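Local coordinates for putative cell surface hydrolase (Lactobacillus plantarum, PDB 3LP5), which probably acts as a cell-surface hydrolase of the alpha/beta-hydrolase fold, although its substrate is not known, at residues T86-L91 with T113-R118; Y138-T143 with A147-F152. All blocks are in the same frame, centred on the assembly; numbering follows the deposited sequence.

Contact 1: T86-L91 with T113-R118; sequences TAFKAL and TLFLER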
# COMPACT_ATOMS: atom_id res chain seq x y z
N THR A 86 -9.56 11.00 6.71
CA THR A 86 -9.32 12.34 7.25
C THR A 86 -8.09 13.00 6.63
O THR A 86 -8.13 14.14 6.31
CB THR A 86 -9.15 12.29 8.80
OG1 THR A 86 -10.34 11.71 9.33
CG2 THR A 86 -8.96 13.70 9.43
N ALA A 87 -6.99 12.26 6.47
CA ALA A 87 -5.79 12.85 5.97
C ALA A 87 -5.97 13.09 4.46
O ALA A 87 -5.59 14.12 3.93
CB ALA A 87 -4.57 11.91 6.24
N PHE A 88 -6.61 12.16 3.78
CA PHE A 88 -6.79 12.28 2.35
C PHE A 88 -7.61 13.53 2.08
O PHE A 88 -7.29 14.32 1.21
CB PHE A 88 -7.51 11.03 1.82
CG PHE A 88 -7.61 10.97 0.34
CD1 PHE A 88 -6.50 10.54 -0.42
CD2 PHE A 88 -8.78 11.31 -0.30
CE1 PHE A 88 -6.57 10.43 -1.82
CE2 PHE A 88 -8.87 11.26 -1.71
CZ PHE A 88 -7.74 10.80 -2.48
N LYS A 89 -8.69 13.73 2.84
CA LYS A 89 -9.50 14.93 2.62
C LYS A 89 -8.75 16.20 2.90
O LYS A 89 -8.91 17.15 2.18
CB LYS A 89 -10.84 14.90 3.35
CG LYS A 89 -11.75 13.86 2.71
CD LYS A 89 -13.16 14.07 3.13
CE LYS A 89 -13.26 13.85 4.60
NZ LYS A 89 -14.68 13.70 4.99
N ALA A 90 -7.89 16.21 3.92
CA ALA A 90 -7.08 17.40 4.19
C ALA A 90 -6.16 17.69 3.01
O ALA A 90 -5.95 18.84 2.65
CB ALA A 90 -6.27 17.21 5.48
N LEU A 91 -5.63 16.64 2.39
CA LEU A 91 -4.73 16.81 1.25
C LEU A 91 -5.45 17.33 -0.02
O LEU A 91 -4.95 18.18 -0.74
CB LEU A 91 -4.04 15.49 0.96
CG LEU A 91 -2.97 15.08 1.97
CD1 LEU A 91 -2.71 13.55 1.74
CD2 LEU A 91 -1.70 15.94 1.76
N THR A 113 -7.24 -0.65 1.38
CA THR A 113 -8.35 -1.33 0.70
C THR A 113 -9.71 -0.88 1.22
O THR A 113 -10.68 -0.75 0.48
CB THR A 113 -8.26 -2.90 0.84
OG1 THR A 113 -7.03 -3.35 0.27
CG2 THR A 113 -9.38 -3.57 0.09
N LEU A 114 -9.81 -0.79 2.54
CA LEU A 114 -11.04 -0.46 3.18
C LEU A 114 -11.39 1.01 2.78
O LEU A 114 -12.53 1.32 2.44
CB LEU A 114 -10.90 -0.68 4.71
CG LEU A 114 -12.19 -0.55 5.51
CD1 LEU A 114 -13.24 -1.54 5.03
CD2 LEU A 114 -11.92 -0.70 7.03
N PHE A 115 -10.41 1.91 2.83
CA PHE A 115 -10.62 3.29 2.39
C PHE A 115 -11.16 3.31 0.94
O PHE A 115 -12.12 4.04 0.66
CB PHE A 115 -9.32 4.07 2.47
CG PHE A 115 -9.35 5.38 1.73
CD1 PHE A 115 -9.88 6.52 2.33
CD2 PHE A 115 -8.89 5.47 0.43
CE1 PHE A 115 -9.95 7.73 1.64
CE2 PHE A 115 -9.00 6.67 -0.29
CZ PHE A 115 -9.52 7.79 0.33
N LEU A 116 -10.57 2.48 0.04
CA LEU A 116 -10.98 2.54 -1.36
C LEU A 116 -12.39 2.00 -1.57
O LEU A 116 -13.13 2.52 -2.40
CB LEU A 116 -10.01 1.82 -2.28
CG LEU A 116 -8.60 2.40 -2.25
CD1 LEU A 116 -7.73 1.39 -2.97
CD2 LEU A 116 -8.50 3.83 -2.92
N GLU A 117 -12.76 1.00 -0.77
CA GLU A 117 -14.09 0.36 -0.89
C GLU A 117 -15.19 1.28 -0.36
O GLU A 117 -16.28 1.27 -0.91
CB GLU A 117 -14.18 -0.93 -0.05
CG GLU A 117 -13.34 -2.03 -0.58
CD GLU A 117 -13.36 -3.25 0.30
OE1 GLU A 117 -13.57 -3.11 1.50
OE2 GLU A 117 -13.20 -4.36 -0.20
N ARG A 118 -14.90 2.01 0.74
CA ARG A 118 -15.92 2.74 1.50
C ARG A 118 -15.86 4.27 1.43
O ARG A 118 -16.93 4.94 1.48
CB ARG A 118 -15.89 2.30 2.96
CG ARG A 118 -16.10 0.79 3.11
CD ARG A 118 -16.40 0.47 4.54
NE ARG A 118 -17.83 0.62 4.78
CZ ARG A 118 -18.44 0.33 5.93
NH1 ARG A 118 -17.70 -0.11 6.95
NH2 ARG A 118 -19.78 0.46 6.06

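Contact 2: Y138-T143 with A147-F152; sequences YNMEST and AKTSMF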
# COMPACT_ATOMS: atom_id res chain seq x y z
N TYR A 138 -4.72 -10.08 4.47
CA TYR A 138 -6.16 -9.98 4.20
C TYR A 138 -7.05 -10.86 5.07
O TYR A 138 -8.22 -10.54 5.21
CB TYR A 138 -6.43 -10.23 2.71
CG TYR A 138 -5.85 -9.11 1.84
CD1 TYR A 138 -6.53 -7.91 1.69
CD2 TYR A 138 -4.62 -9.27 1.19
CE1 TYR A 138 -6.00 -6.86 0.92
CE2 TYR A 138 -4.09 -8.22 0.34
CZ TYR A 138 -4.77 -7.02 0.28
OH TYR A 138 -4.25 -5.99 -0.51
N ASN A 139 -6.50 -11.96 5.61
CA ASN A 139 -7.17 -12.79 6.54
C ASN A 139 -6.48 -12.76 7.92
O ASN A 139 -6.52 -13.75 8.64
CB ASN A 139 -7.29 -14.24 6.04
CG ASN A 139 -8.44 -14.96 6.69
OD1 ASN A 139 -9.48 -14.34 6.98
ND2 ASN A 139 -8.31 -16.26 6.89
N MET A 140 -5.86 -11.64 8.24
CA MET A 140 -5.27 -11.43 9.58
C MET A 140 -4.21 -12.49 9.86
O MET A 140 -3.38 -12.77 8.97
CB MET A 140 -6.37 -11.33 10.66
CG MET A 140 -7.20 -10.05 10.61
SD MET A 140 -6.52 -8.33 11.04
CE MET A 140 -5.58 -7.91 9.66
N GLU A 141 -4.23 -13.09 11.04
CA GLU A 141 -3.15 -13.98 11.47
C GLU A 141 -3.51 -15.46 11.16
O GLU A 141 -2.71 -16.36 11.40
CB GLU A 141 -2.90 -13.81 12.98
CG GLU A 141 -3.95 -14.62 13.80
CD GLU A 141 -3.82 -14.51 15.34
OE1 GLU A 141 -3.92 -15.58 16.03
OE2 GLU A 141 -3.64 -13.35 15.85
N SER A 142 -4.73 -15.73 10.66
CA SER A 142 -5.10 -17.08 10.27
C SER A 142 -4.16 -17.77 9.26
O SER A 142 -3.76 -17.17 8.26
CB SER A 142 -6.55 -17.13 9.73
OG SER A 142 -6.86 -18.46 9.26
N THR A 143 -3.89 -19.05 9.49
CA THR A 143 -3.19 -19.89 8.51
C THR A 143 -4.18 -20.73 7.70
O THR A 143 -3.78 -21.60 6.93
CB THR A 143 -2.15 -20.81 9.17
OG1 THR A 143 -2.81 -21.61 10.16
CG2 THR A 143 -1.06 -19.99 9.88
N ALA A 147 -11.29 -20.61 6.49
CA ALA A 147 -11.97 -19.82 7.53
C ALA A 147 -11.86 -18.31 7.25
O ALA A 147 -10.88 -17.83 6.73
CB ALA A 147 -11.45 -20.18 8.98
N LYS A 148 -12.92 -17.57 7.51
CA LYS A 148 -12.88 -16.14 7.15
C LYS A 148 -12.85 -15.36 8.43
O LYS A 148 -13.77 -15.47 9.25
CB LYS A 148 -14.11 -15.72 6.36
CG LYS A 148 -14.23 -16.35 4.94
CD LYS A 148 -15.62 -16.07 4.31
CE LYS A 148 -16.69 -17.12 4.79
NZ LYS A 148 -18.11 -16.66 4.57
N THR A 149 -11.77 -14.62 8.65
CA THR A 149 -11.74 -13.71 9.78
C THR A 149 -12.76 -12.58 9.58
O THR A 149 -13.26 -12.30 8.48
CB THR A 149 -10.33 -13.12 10.02
OG1 THR A 149 -9.92 -12.39 8.86
CG2 THR A 149 -9.32 -14.22 10.35
N SER A 150 -13.07 -11.94 10.70
CA SER A 150 -13.96 -10.81 10.74
C SER A 150 -13.41 -9.69 9.83
O SER A 150 -14.19 -9.06 9.09
CB SER A 150 -14.08 -10.32 12.19
OG SER A 150 -15.17 -9.42 12.25
N MET A 151 -12.10 -9.45 9.91
CA MET A 151 -11.40 -8.51 9.02
C MET A 151 -11.67 -8.83 7.56
O MET A 151 -12.15 -7.98 6.83
CB MET A 151 -9.86 -8.47 9.29
CG MET A 151 -9.04 -7.47 8.40
SD MET A 151 -9.21 -5.76 9.03
CE MET A 151 -10.65 -5.12 8.22
N PHE A 152 -11.40 -10.06 7.15
CA PHE A 152 -11.60 -10.38 5.75
C PHE A 152 -13.11 -10.26 5.38
O PHE A 152 -13.44 -9.83 4.29
CB PHE A 152 -11.19 -11.82 5.47
CG PHE A 152 -11.49 -12.26 4.05
CD1 PHE A 152 -10.74 -11.77 2.99
CD2 PHE A 152 -12.59 -13.08 3.79
CE1 PHE A 152 -11.02 -12.16 1.67
CE2 PHE A 152 -12.89 -13.45 2.48
CZ PHE A 152 -12.09 -12.97 1.41

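Contact 1: T86-L91 with T113-R118
Phe-115 and Phe-88 carry this contact alone, one aromatic ring from each of two helices, 107-118 and 74-92, that pack beside each other against the sheet of an alpha/beta-hydrolase fold; 107-118 follows what is probably the nucleophile elbow. Along 113-118 the first two residues have their partners outside 86-91: Thr-113 bonds its hydroxyl to Gly-109 O within its own helix, while Leu-114 packs on Leu-155 of helix 150-157. Phe-115 has its CG anti to the backbone N (chi1 166°), which carries the ring toward 86-91; a side chain this long spans the 9.8 Å between the CA atoms of Phe-88 and Phe-115. The leading atom is CZ, which comes over one face of the Phe-88 ring, displaced toward the rim, and lies 3.7 Å from both CG and CD2 of Phe-88. Behind it, CE1 of Phe-115 reaches CB of Phe-88 at 4.1 Å. The pair is an edge-to-face stack, with centroids 5.1 Å apart and planes inclined at 59°. Phe-88 also meets the ring of Phe-100. With an alanine at Phe-88, a gap would probably open in front of Phe-115 CZ, and that ring would lose the aromatic face it points into. Glu-117 packs on Leu-155, and Arg-118 makes a cation-pi contact with Tyr-158, just after helix 150-157. No hydrogen bond crosses between 86-91 and 113-118, so the helices are joined here by dispersion and by the weak attraction of ring-edge hydrogens for a pi face, both suited to a buried, apolar place.

Contact 2: Y138-T143 with A147-F152
Asn-139 and Thr-149 are brought together by two first torsions. In Asn-139 CG lies anti to the backbone N (chi1 -156°), carrying the carboxamide across to 147-149; in Thr-149 chi1 of 60° sets OG1 between the backbone N and the carbonyl carbon, where it faces that amide and also the start of helix 150-157. Asn-139 OD1 accepts two bonds. Thr-149 N gives it a nearly straight one of 2.8 Å, in the carbonyl plane and on a lone pair, whereas Thr-149 OG1 donates at 2.7 Å from above that plane. On the other branch, Asn-139 ND2 donates to Ala-147 O at 3.0 Å, somewhat out of the amide plane. Asparagine suits the place because one flat group both accepts and donates, and these bonds fix which way the amide is flipped. Thr-149 OG1, its proton spent on Asn-139, accepts from Phe-152 N at 3.2 Å and so caps the helix. Beside this polar knot, Met-140 CG presses on Met-151 CB at 3.4 Å, closer than usual for carbons, and the two kinked thioether chains cross, Met-140 SD and CE lying against Met-151 CG. Tyr-138 O meets Phe-152 CB at 3.2 Å and the edge of its ring, but is buried with no hydrogen-bonding partner in the model. Phe-152 stacks edge-to-face with Tyr-190. A type II' beta turn from Asn-139 to Ser-142, its own backbone bond weak, is thus joined to a threonine-capped helix start, in the excursion between strand 127-134 and helix 150-157 of an alpha/beta-hydrolase-like fold.

Helix 107-118 ties the two places together: in contact 1 it packs against helix 74-92, and its Thr-113 touches the Tyr-138 ring of contact 2, with Thr-113 OG1 3.7 Å from Tyr-138 CE1. The centres are about 22 Å apart. Contact 1 is wholly buried and apolar, small in area, and joins two helices that flank the central sheet. Contact 2 is larger and only partly buried, lying farther from the centre of the chain; there an asparagine and a threonine side chain, with backbone N and O, join irregular backbone to a helix start, beside a methionine pair. Helix 74-92 also takes part in both neighbourhoods, since Met-151 rests on Lys-74 and Ile-77 near its beginning.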